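Local coordinates for nucleotidyltransferase-like protein (Exiguobacterium sibiricum, PDB 3C18), which is of uncharacterised activity but probably transfers nucleotidyl groups, its nucleotidyltransferase-like domain being joined to a substrate-binding-like and a helix-turn-helix domain, at residues Q73-S76 with R77-L81; T105-K108 with K109-N113; F262-K266 with G267-I271. All blocks are in the same frame, centred on the assembly; numbering follows the deposited sequence. Where two conformers were deposited one is given.

Overall arrangement
Each of the three contacts is local, made along one unbroken run of chain, and they follow one another in series without nesting or crossing. Interaction 1 spans helix 72-81, which follows directly on strand 63-71. Interaction 2 covers the last turns of helix 103-110 and the turn beyond it, after strand 95-99. These two helices pack together through L75 and L79 against L107, and L79 against L111, so the first two contacts share one apolar seam of the nucleotidyltransferase-like region. Interaction 3 lies apart, its centre about 31 Å from that of interaction 1, and joins helix 253-265 to strand 269-275 in the helix-turn-helix region.

Interaction 1: residues Q73-S76 with R77-L81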
ATOM      1  N   GLN A  73       4.894  18.914  -4.131  1.00 31.41           N
ATOM      2  CA  GLN A  73       5.832  17.783  -4.279  1.00 33.53           C
ATOM      3  C   GLN A  73       5.137  16.495  -3.979  1.00 33.02           C
ATOM      4  O   GLN A  73       5.513  15.433  -4.465  1.00 29.69           O
ATOM      5  CB  GLN A  73       7.038  17.931  -3.345  1.00 37.07           C
ATOM      6  CG  GLN A  73       7.865  19.193  -3.654  1.00 44.83           C
ATOM      7  CD  GLN A  73       9.139  19.312  -2.816  1.00 63.03           C
ATOM      8  OE1 GLN A  73       9.444  18.445  -1.991  1.00 68.16           O
ATOM      9  NE2 GLN A  73       9.883  20.406  -3.022  1.00 69.47           N
ATOM     10  N   VAL A  74       4.102  16.596  -3.167  1.00 31.33           N
ATOM     11  CA  VAL A  74       3.271  15.438  -2.862  1.00 27.51           C
ATOM     12  C   VAL A  74       2.384  15.100  -4.071  1.00 30.83           C
ATOM     13  O   VAL A  74       2.203  13.938  -4.427  1.00 31.59           O
ATOM     14  CB  VAL A  74       2.434  15.670  -1.614  1.00 29.54           C
ATOM     15  CG1 VAL A  74       1.412  14.567  -1.430  1.00 25.61           C
ATOM     16  CG2 VAL A  74       3.357  15.765  -0.378  1.00 24.99           C
ATOM     17  N   LEU A  75       1.841  16.132  -4.691  1.00 29.08           N
ATOM     18  CA  LEU A  75       0.990  15.967  -5.855  1.00 28.53           C
ATOM     19  C   LEU A  75       1.823  15.416  -7.009  1.00 30.86           C
ATOM     20  O   LEU A  75       1.416  14.537  -7.781  1.00 31.94           O
ATOM     21  CB  LEU A  75       0.375  17.308  -6.297  1.00 26.31           C
ATOM     22  CG  LEU A  75      -0.549  17.222  -7.519  1.00 34.25           C
ATOM     23  CD1 LEU A  75      -1.662  16.183  -7.293  1.00 27.95           C
ATOM     24  CD2 LEU A  75      -1.105  18.588  -7.920  1.00 30.41           C
ATOM     25  N   SER A  76       3.004  15.977  -7.136  1.00 29.25           N
ATOM     26  CA  SER A  76       3.910  15.655  -8.261  1.00 29.75           C
ATOM     27  C   SER A  76       4.178  14.164  -8.236  1.00 31.47           C
ATOM     28  O   SER A  76       4.059  13.457  -9.216  1.00 34.28           O
ATOM     29  CB  SER A  76       5.207  16.471  -8.119  1.00 30.38           C
ATOM     30  OG  SER A  76       6.201  16.012  -8.994  1.00 33.55           O
ATOM     31  N   ARG A  77       4.554  13.712  -7.065  1.00 32.44           N
ATOM     32  CA  ARG A  77       4.810  12.304  -6.815  1.00 34.14           C
ATOM     33  C   ARG A  77       3.600  11.434  -7.111  1.00 33.62           C
ATOM     34  O   ARG A  77       3.747  10.377  -7.680  1.00 32.23           O
ATOM     35  CB  ARG A  77       5.206  12.076  -5.370  1.00 33.04           C
ATOM     36  CG  ARG A  77       5.509  10.638  -5.067  1.00 37.95           C
ATOM     37  CD  ARG A  77       6.217  10.494  -3.736  1.00 34.27           C
ATOM     38  NE  ARG A  77       6.309   9.088  -3.383  1.00 34.58           N
ATOM     39  CZ  ARG A  77       5.270   8.343  -3.026  1.00 47.94           C
ATOM     40  NH1 ARG A  77       4.052   8.860  -2.974  1.00 45.92           N
ATOM     41  NH2 ARG A  77       5.446   7.070  -2.744  1.00 48.25           N
ATOM     42  N   TRP A  78       2.414  11.877  -6.717  1.00 31.82           N
ATOM     43  CA  TRP A  78       1.208  11.099  -6.986  1.00 32.16           C
ATOM     44  C   TRP A  78       1.049  10.921  -8.477  1.00 34.71           C
ATOM     45  O   TRP A  78       0.618   9.875  -8.978  1.00 37.28           O
ATOM     46  CB  TRP A  78      -0.074  11.783  -6.513  1.00 32.11           C
ATOM     47  CG  TRP A  78      -0.292  11.748  -5.042  1.00 31.04           C
ATOM     48  CD1 TRP A  78       0.267  10.894  -4.162  1.00 37.44           C
ATOM     49  CD2 TRP A  78      -1.207  12.573  -4.278  1.00 31.99           C
ATOM     50  NE1 TRP A  78      -0.186  11.156  -2.892  1.00 42.05           N
ATOM     51  CE2 TRP A  78      -1.110  12.160  -2.937  1.00 38.94           C
ATOM     52  CE3 TRP A  78      -2.107  13.599  -4.612  1.00 39.96           C
ATOM     53  CZ2 TRP A  78      -1.853  12.756  -1.904  1.00 36.43           C
ATOM     54  CZ3 TRP A  78      -2.850  14.190  -3.594  1.00 36.75           C
ATOM     55  CH2 TRP A  78      -2.715  13.760  -2.250  1.00 37.32           C
ATOM     56  N   LEU A  79       1.372  11.980  -9.192  1.00 35.30           N
ATOM     57  CA  LEU A  79       1.131  12.003 -10.637  1.00 34.90           C
ATOM     58  C   LEU A  79       2.213  11.164 -11.325  1.00 34.66           C
ATOM     59  O   LEU A  79       1.956  10.481 -12.308  1.00 35.34           O
ATOM     60  CB  LEU A  79       1.092  13.443 -11.170  1.00 33.12           C
ATOM     61  CG  LEU A  79      -0.054  14.340 -10.698  1.00 32.74           C
ATOM     62  CD1 LEU A  79       0.085  15.707 -11.303  1.00 32.25           C
ATOM     63  CD2 LEU A  79      -1.421  13.741 -11.057  1.00 33.49           C
ATOM     64  N   ILE A  80       3.417  11.200 -10.758  1.00 34.62           N
ATOM     65  CA  ILE A  80       4.565  10.478 -11.330  1.00 32.43           C
ATOM     66  C   ILE A  80       4.343   8.984 -11.233  1.00 35.36           C
ATOM     67  O   ILE A  80       4.702   8.223 -12.127  1.00 35.52           O
ATOM     68  CB  ILE A  80       5.891  10.848 -10.626  1.00 34.06           C
ATOM     69  CG1 ILE A  80       6.384  12.201 -11.151  1.00 29.24           C
ATOM     70  CG2 ILE A  80       6.962   9.791 -10.872  1.00 28.38           C
ATOM     71  CD1 ILE A  80       7.664  12.690 -10.471  1.00 37.39           C
ATOM     72  N   LEU A  81       3.723   8.587 -10.127  1.00 35.02           N
ATOM     73  CA  LEU A  81       3.532   7.191  -9.788  1.00 33.65           C
ATOM     74  C   LEU A  81       2.150   6.694 -10.176  1.00 34.63           C
ATOM     75  O   LEU A  81       1.873   5.516 -10.088  1.00 33.37           O
ATOM     76  CB  LEU A  81       3.749   6.939  -8.298  1.00 33.77           C
ATOM     77  CG  LEU A  81       5.112   7.291  -7.707  1.00 25.90           C
ATOM     78  CD1 LEU A  81       5.213   7.057  -6.214  1.00 33.76           C
ATOM     79  CD2 LEU A  81       6.101   6.429  -8.464  1.00 32.78           C
TER
HETATM   80  O   HOH W   1       3.302  11.627  -2.477  1.00 37.48           O
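V74 and W78, one helical turn apart, lie side by side and point the same way, and their side chains pack together. V74 CG1 sits over the face of the six-membered ring of W78, 4.1 Å from its centroid, in a CH-pi contact. With CG1 anti to the backbone N of V74 (chi1 171°), this methyl is carried onward along the helix to the indole. V74 O also lies above the ring plane, displaced toward the rim. L75 meets the same indole farther along, obliquely at CE3, its side chain crossing that of W78 at about a right angle, with L75 CD1 3.8 Å from W78 CE3. Cutting W78 back to an alanine would probably leave V74 CG1 and L75 CD1 without the surface they share, and W53 without its edge-to-face partner. On the buried side, L75 CG packs at 4.1 Å against L79 CD1.

The polar contacts are mostly of the backbone. W78 N donates to V74 O at 3.1 Å, and I80 N to S76 O at 2.8 Å, the latter with the donor in the carbonyl plane. V74 O has a further partner in a water, which donates to it and accepts from R77 NH1 at 2.9 Å. L81 CD1 covers the centre of one face of the R77 guanidinium, whose NE forms a salt bridge with E251.

Successive i to i+4 bonds of this kind define an alpha helix, here 72-81, an amphipathic one that turns L75 and L79 toward helices 85-93 and 103-110 of the nucleotidyltransferase-like domain.

Interaction 2: residues T105-K108 with K109-N113; sequences TDLK and KQLRN
D106 O receives the amide N-H of Q110 at 2.9 Å, with an N-H...O angle of 157°, and is also approached by K109 N in a weak, more bent bond. The next carbonyl along, L107 O, accepts from L111 N at 3.0 Å. The side chain of Q110 folds back over the first of these carbonyls: its CG lies 3.1 Å from D106 O, and OE1 rests beside D106 CB. Because CG stands anti to the carbonyl carbon of Q110 (chi1 -62°) and the chain runs extended beyond it, the amide is led back along the helix, and NE2 ends 3.9 Å from L107 CD1.

The bonding pattern changes as the helix runs out. R112 N bonds to K109 O, and a type I beta turn follows from Q110 to N113, its N113 N donating to Q110 O; helix 103-110 thus gives way to a tight turn within the nucleotidyltransferase-like region. R112 reaches back over this end, where K108 O lies 3.5 Å above the guanidinium plane, offset toward its rim, and K109 CG sits at the edge of the group. The carbonyl oxygen thus lies over the face of the group, and R112 NH1 makes no hydrogen bond to K108 O. K108 itself bends its chain so that NZ can bond to V91 O and G94 O, the carbonyls around the end of helix 85-93.

K109 lies alongside T105, the two pointing the same way, and the extended lysine brings NZ to 3.6 Å from the T105 CG2 methyl; T105 OG1 is hydrogen-bonded to E99 OE2. On the buried side, L107 CD1 stands 4.4 Å from L111 CG, and both leucines pack on V91.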
ATOM      1  N   THR A 105      -1.933  25.619 -15.628  1.00 37.13           N
ATOM      2  CA  THR A 105      -2.142  25.590 -17.084  1.00 38.38           C
ATOM      3  C   THR A 105      -1.147  24.620 -17.713  1.00 39.44           C
ATOM      4  O   THR A 105      -1.486  23.825 -18.591  1.00 41.44           O
ATOM      5  CB  THR A 105      -2.031  27.003 -17.733  1.00 41.11           C
ATOM      6  OG1 THR A 105      -3.194  27.771 -17.384  1.00 39.33           O
ATOM      7  CG2 THR A 105      -1.933  26.895 -19.262  1.00 37.89           C
ATOM      8  N   ASP A 106       0.075  24.664 -17.204  1.00 38.65           N
ATOM      9  CA  ASP A 106       1.147  23.802 -17.692  1.00 37.11           C
ATOM     10  C   ASP A 106       0.887  22.373 -17.269  1.00 37.57           C
ATOM     11  O   ASP A 106       1.187  21.441 -17.997  1.00 37.15           O
ATOM     12  CB  ASP A 106       2.501  24.193 -17.093  1.00 39.14           C
ATOM     13  CG  ASP A 106       3.039  25.485 -17.644  1.00 44.88           C
ATOM     14  OD1 ASP A 106       2.407  26.065 -18.567  1.00 55.08           O
ATOM     15  OD2 ASP A 106       4.112  25.911 -17.148  1.00 52.07           O
ATOM     16  N   LEU A 107       0.355  22.222 -16.060  1.00 37.31           N
ATOM     17  CA  LEU A 107       0.130  20.886 -15.465  1.00 35.30           C
ATOM     18  C   LEU A 107      -0.901  20.114 -16.299  1.00 36.31           C
ATOM     19  O   LEU A 107      -0.754  18.917 -16.578  1.00 36.23           O
ATOM     20  CB  LEU A 107      -0.286  21.004 -13.985  1.00 36.79           C
ATOM     21  CG  LEU A 107      -0.438  19.699 -13.203  1.00 36.49           C
ATOM     22  CD1 LEU A 107       0.621  18.754 -13.617  1.00 39.27           C
ATOM     23  CD2 LEU A 107      -0.374  19.910 -11.708  1.00 38.38           C
ATOM     24  N   LYS A 108      -1.933  20.833 -16.714  1.00 36.05           N
ATOM     25  CA  LYS A 108      -3.022  20.260 -17.525  1.00 37.57           C
ATOM     26  C   LYS A 108      -2.486  19.687 -18.848  1.00 40.10           C
ATOM     27  O   LYS A 108      -2.939  18.634 -19.343  1.00 37.21           O
ATOM     28  CB  LYS A 108      -4.113  21.314 -17.812  1.00 39.12           C
ATOM     29  CG  LYS A 108      -5.326  21.246 -16.875  1.00 41.83           C
ATOM     30  CD  LYS A 108      -5.878  22.625 -16.588  1.00 42.89           C
ATOM     31  CE  LYS A 108      -7.384  22.666 -16.514  1.00 37.85           C
ATOM     32  NZ  LYS A 108      -8.061  21.573 -15.797  1.00 40.18           N
ATOM     33  N   LYS A 109      -1.505  20.408 -19.395  1.00 42.24           N
ATOM     34  CA  LYS A 109      -0.839  20.036 -20.656  1.00 41.64           C
ATOM     35  C   LYS A 109       0.037  18.821 -20.445  1.00 41.15           C
ATOM     36  O   LYS A 109      -0.007  17.857 -21.208  1.00 38.01           O
ATOM     37  CB  LYS A 109       0.004  21.190 -21.214  1.00 42.47           C
ATOM     38  CG  LYS A 109      -0.832  22.275 -21.862  1.00 48.76           C
ATOM     39  CD  LYS A 109      -0.076  23.606 -21.995  1.00 54.99           C
ATOM     40  CE  LYS A 109      -1.021  24.738 -22.444  1.00 56.88           C
ATOM     41  NZ  LYS A 109      -0.373  26.085 -22.435  1.00 60.44           N
ATOM     42  N   GLN A 110       0.811  18.866 -19.370  1.00 43.30           N
ATOM     43  CA  GLN A 110       1.766  17.804 -19.053  1.00 44.75           C
ATOM     44  C   GLN A 110       1.022  16.497 -18.880  1.00 44.22           C
ATOM     45  O   GLN A 110       1.535  15.423 -19.187  1.00 44.59           O
ATOM     46  CB  GLN A 110       2.528  18.091 -17.752  1.00 46.72           C
ATOM     47  CG  GLN A 110       3.405  19.353 -17.726  1.00 54.95           C
ATOM     48  CD  GLN A 110       3.805  19.739 -16.280  1.00 69.02           C
ATOM     49  OE1 GLN A 110       3.886  20.930 -15.926  1.00 64.15           O
ATOM     50  NE2 GLN A 110       4.022  18.716 -15.434  1.00 69.25           N
ATOM     51  N   LEU A 111      -0.203  16.607 -18.393  1.00 43.07           N
ATOM     52  CA  LEU A 111      -1.017  15.418 -18.060  1.00 43.20           C
ATOM     53  C   LEU A 111      -1.419  14.661 -19.313  1.00 43.65           C
ATOM     54  O   LEU A 111      -1.890  13.533 -19.248  1.00 44.50           O
ATOM     55  CB  LEU A 111      -2.281  15.777 -17.269  1.00 44.23           C
ATOM     56  CG  LEU A 111      -2.089  15.952 -15.762  1.00 44.79           C
ATOM     57  CD1 LEU A 111      -3.409  16.310 -15.107  1.00 51.28           C
ATOM     58  CD2 LEU A 111      -1.517  14.681 -15.169  1.00 42.26           C
ATOM     59  N   ARG A 112      -1.256  15.310 -20.453  1.00 44.95           N
ATOM     60  CA  ARG A 112      -1.659  14.703 -21.738  1.00 45.91           C
ATOM     61  C   ARG A 112      -0.516  13.837 -22.244  1.00 43.43           C
ATOM     62  O   ARG A 112      -0.632  13.150 -23.231  1.00 45.05           O
ATOM     63  CB  ARG A 112      -2.034  15.781 -22.774  1.00 47.16           C
ATOM     64  CG  ARG A 112      -3.321  16.523 -22.453  1.00 54.28           C
ATOM     65  CD  ARG A 112      -3.634  17.623 -23.465  1.00 62.67           C
ATOM     66  NE  ARG A 112      -4.739  18.482 -23.025  1.00 72.33           N
ATOM     67  CZ  ARG A 112      -4.589  19.711 -22.519  1.00 83.91           C
ATOM     68  NH1 ARG A 112      -3.382  20.247 -22.392  1.00 87.20           N
ATOM     69  NH2 ARG A 112      -5.652  20.418 -22.141  1.00 86.91           N
ATOM     70  N   ASN A 113       0.592  13.906 -21.537  1.00 40.78           N
ATOM     71  CA  ASN A 113       1.794  13.164 -21.876  0.50 40.86           C
ATOM     72  C   ASN A 113       2.119  12.158 -20.778  1.00 40.93           C
ATOM     73  O   ASN A 113       1.857  12.414 -19.622  1.00 42.10           O
ATOM     74  CB  ASN A 113       2.969  14.137 -22.043  0.50 41.14           C
ATOM     75  CG  ASN A 113       2.737  15.164 -23.151  0.50 39.65           C
ATOM     76  OD1 ASN A 113       2.126  14.863 -24.181  0.50 34.14           O
ATOM     77  ND2 ASN A 113       3.239  16.381 -22.943  0.50 34.02           N
TER

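Interaction 3: residues F262-K266 with G267-I271; sequences FFIRK and GLIRI
I264 and I269 cross obliquely where helix 253-265 hands over to strand 269-275, the two joined by a Schellman motif with G267 as its first non-helical residue. Their side chains come closest between I264 CG1 and I269 CG2, at 3.7 Å. With CG1 anti to its own carbonyl carbon (chi1 -73°), I264 extends CD1 toward the strand, where it meets I271 CB at 3.8 Å. One helical side chain therefore bridges two strand residues, and Y286 of strand 281-288 packs on all three isoleucines.

F263 serves the neighbouring side of the helix. Its CB is 3.8 Å from I269 CD1, and its CD1 touches L268 CD1 at a looser 4.2 Å; both aliphatic chains run aslant to the phenylalanine. The F263 ring is further held in an edge-to-face contact with F228 of helix 220-231.

Backbone hydrogen bonds hold the turn between helix and strand. L268 N donates to F263 O at 2.8 Å and G267 N to I264 O, the latter from well above the carbonyl plane, while I269 N adds a weak bond to F263 O. G267 has a positive phi of 81°, a conformation that favours glycine.

Beyond the turn, the strand backbone passes close to the helix end, with I264 CA directed at I269 O in a CA-H...O contact of 3.5 Å. A water spans the two carbonyls, donating to I264 O at 3.0 Å, and modelled doubtfully close, at 2.5 Å, to I269 O.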
ATOM      1  N   PHE A 262      15.619 -12.185  -8.672  1.00 28.49           N
ATOM      2  CA  PHE A 262      14.918 -12.703  -9.829  1.00 26.72           C
ATOM      3  C   PHE A 262      15.730 -12.500 -11.094  1.00 27.92           C
ATOM      4  O   PHE A 262      15.937 -13.402 -11.864  1.00 29.44           O
ATOM      5  CB  PHE A 262      13.591 -12.027  -9.982  1.00 30.39           C
ATOM      6  CG  PHE A 262      12.797 -12.558 -11.109  1.00 28.88           C
ATOM      7  CD1 PHE A 262      12.162 -13.739 -10.992  1.00 29.58           C
ATOM      8  CD2 PHE A 262      12.689 -11.868 -12.269  1.00 25.04           C
ATOM      9  CE1 PHE A 262      11.390 -14.246 -12.041  1.00 34.73           C
ATOM     10  CE2 PHE A 262      11.921 -12.363 -13.328  1.00 31.23           C
ATOM     11  CZ  PHE A 262      11.272 -13.541 -13.199  1.00 30.23           C
ATOM     12  N   PHE A 263      16.211 -11.290 -11.283  1.00 27.04           N
ATOM     13  CA  PHE A 263      16.949 -10.958 -12.485  1.00 27.43           C
ATOM     14  C   PHE A 263      18.259 -11.773 -12.582  1.00 28.71           C
ATOM     15  O   PHE A 263      18.738 -12.087 -13.650  1.00 30.75           O
ATOM     16  CB  PHE A 263      17.207  -9.471 -12.560  1.00 27.74           C
ATOM     17  CG  PHE A 263      15.956  -8.633 -12.733  1.00 27.83           C
ATOM     18  CD1 PHE A 263      15.004  -8.987 -13.636  1.00 31.20           C
ATOM     19  CD2 PHE A 263      15.778  -7.461 -12.031  1.00 30.45           C
ATOM     20  CE1 PHE A 263      13.896  -8.207 -13.796  1.00 25.83           C
ATOM     21  CE2 PHE A 263      14.660  -6.674 -12.209  1.00 29.53           C
ATOM     22  CZ  PHE A 263      13.733  -7.054 -13.086  1.00 31.27           C
ATOM     23  N   ILE A 264      18.804 -12.159 -11.437  1.00 29.92           N
ATOM     24  CA  ILE A 264      20.042 -12.964 -11.420  1.00 26.97           C
ATOM     25  C   ILE A 264      19.696 -14.323 -11.962  1.00 28.53           C
ATOM     26  O   ILE A 264      20.397 -14.879 -12.776  1.00 33.16           O
ATOM     27  CB  ILE A 264      20.634 -13.115  -9.992  1.00 26.99           C
ATOM     28  CG1 ILE A 264      21.265 -11.780  -9.538  1.00 29.54           C
ATOM     29  CG2 ILE A 264      21.659 -14.236  -9.984  1.00 24.73           C
ATOM     30  CD1 ILE A 264      21.662 -11.783  -8.155  1.00 26.56           C
ATOM     31  N   ARG A 265      18.557 -14.843 -11.547  1.00 29.08           N
ATOM     32  CA  ARG A 265      18.143 -16.189 -11.976  1.00 30.33           C
ATOM     33  C   ARG A 265      17.736 -16.218 -13.445  1.00 32.37           C
ATOM     34  O   ARG A 265      17.737 -17.252 -14.064  1.00 34.91           O
ATOM     35  CB  ARG A 265      17.007 -16.697 -11.111  1.00 33.05           C
ATOM     36  CG  ARG A 265      17.474 -17.066  -9.726  1.00 36.64           C
ATOM     37  CD  ARG A 265      16.359 -17.624  -8.866  1.00 43.39           C
ATOM     38  NE  ARG A 265      15.479 -16.560  -8.401  1.00 48.60           N
ATOM     39  CZ  ARG A 265      14.179 -16.470  -8.685  1.00 52.36           C
ATOM     40  NH1 ARG A 265      13.577 -17.412  -9.403  1.00 55.75           N
ATOM     41  NH2 ARG A 265      13.480 -15.443  -8.218  1.00 50.11           N
ATOM     42  N   LYS A 266      17.398 -15.076 -14.001  1.00 31.97           N
ATOM     43  CA  LYS A 266      16.979 -14.991 -15.402  1.00 34.37           C
ATOM     44  C   LYS A 266      18.143 -14.587 -16.284  1.00 36.03           C
ATOM     45  O   LYS A 266      18.007 -14.408 -17.501  1.00 36.26           O
ATOM     46  CB  LYS A 266      15.863 -13.966 -15.578  1.00 34.65           C
ATOM     47  CG  LYS A 266      14.586 -14.360 -14.918  1.00 40.48           C
ATOM     48  CD  LYS A 266      14.123 -15.704 -15.365  1.00 44.71           C
ATOM     49  CE  LYS A 266      13.076 -16.262 -14.431  1.00 50.08           C
ATOM     50  NZ  LYS A 266      12.948 -17.719 -14.589  1.00 50.25           N
ATOM     51  N   GLY A 267      19.285 -14.412 -15.647  1.00 30.85           N
ATOM     52  CA  GLY A 267      20.522 -14.126 -16.356  1.00 28.77           C
ATOM     53  C   GLY A 267      20.721 -12.695 -16.757  1.00 31.10           C
ATOM     54  O   GLY A 267      21.605 -12.401 -17.529  1.00 29.64           O
ATOM     55  N   LEU A 268      19.940 -11.785 -16.188  1.00 28.36           N
ATOM     56  CA  LEU A 268      20.015 -10.355 -16.585  1.00 28.05           C
ATOM     57  C   LEU A 268      20.900  -9.502 -15.673  1.00 28.58           C
ATOM     58  O   LEU A 268      21.270  -8.381 -15.986  1.00 26.98           O
ATOM     59  CB  LEU A 268      18.617  -9.763 -16.609  1.00 30.85           C
ATOM     60  CG  LEU A 268      17.726 -10.359 -17.706  1.00 33.79           C
ATOM     61  CD1 LEU A 268      16.282  -9.867 -17.533  1.00 34.86           C
ATOM     62  CD2 LEU A 268      18.291  -9.969 -19.060  1.00 36.35           C
ATOM     63  N   ILE A 269      21.204 -10.071 -14.520  1.00 27.17           N
ATOM     64  CA  ILE A 269      22.089  -9.437 -13.550  1.00 25.32           C
ATOM     65  C   ILE A 269      23.118 -10.456 -13.140  1.00 26.41           C
ATOM     66  O   ILE A 269      22.825 -11.646 -12.977  1.00 27.13           O
ATOM     67  CB  ILE A 269      21.341  -8.876 -12.302  1.00 28.55           C
ATOM     68  CG1 ILE A 269      20.703  -7.518 -12.602  1.00 28.81           C
ATOM     69  CG2 ILE A 269      22.314  -8.648 -11.146  1.00 25.46           C
ATOM     70  CD1 ILE A 269      19.842  -6.989 -11.461  1.00 28.39           C
ATOM     71  N   ARG A 270      24.346  -9.986 -13.027  1.00 27.28           N
ATOM     72  CA  ARG A 270      25.478 -10.817 -12.638  1.00 27.94           C
ATOM     73  C   ARG A 270      25.892 -10.572 -11.213  1.00 25.32           C
ATOM     74  O   ARG A 270      26.196  -9.490 -10.844  1.00 26.37           O
ATOM     75  CB  ARG A 270      26.690 -10.536 -13.562  1.00 30.49           C
ATOM     76  CG  ARG A 270      27.926 -11.408 -13.261  1.00 42.97           C
ATOM     77  CD  ARG A 270      28.973 -11.349 -14.399  1.00 52.66           C
ATOM     78  NE  ARG A 270      29.030 -10.009 -14.983  1.00 59.15           N
ATOM     79  CZ  ARG A 270      28.632  -9.715 -16.218  1.00 62.36           C
ATOM     80  NH1 ARG A 270      28.198 -10.677 -17.031  1.00 60.24           N
ATOM     81  NH2 ARG A 270      28.700  -8.456 -16.645  1.00 61.33           N
ATOM     82  N   ILE A 271      25.925 -11.633 -10.435  1.00 26.45           N
ATOM     83  CA  ILE A 271      26.349 -11.564  -9.019  1.00 28.98           C
ATOM     84  C   ILE A 271      27.812 -11.950  -8.830  1.00 30.22           C
ATOM     85  O   ILE A 271      28.298 -12.947  -9.360  1.00 31.70           O
ATOM     86  CB  ILE A 271      25.414 -12.447  -8.094  1.00 26.80           C
ATOM     87  CG1 ILE A 271      25.748 -12.211  -6.640  1.00 23.74           C
ATOM     88  CG2 ILE A 271      25.534 -13.907  -8.424  1.00 24.19           C
ATOM     89  CD1 ILE A 271      24.767 -12.833  -5.672  1.00 25.48           C
TER
HETATM   90  O   HOH W   2      23.139 -14.041 -13.744  1.00 40.25           O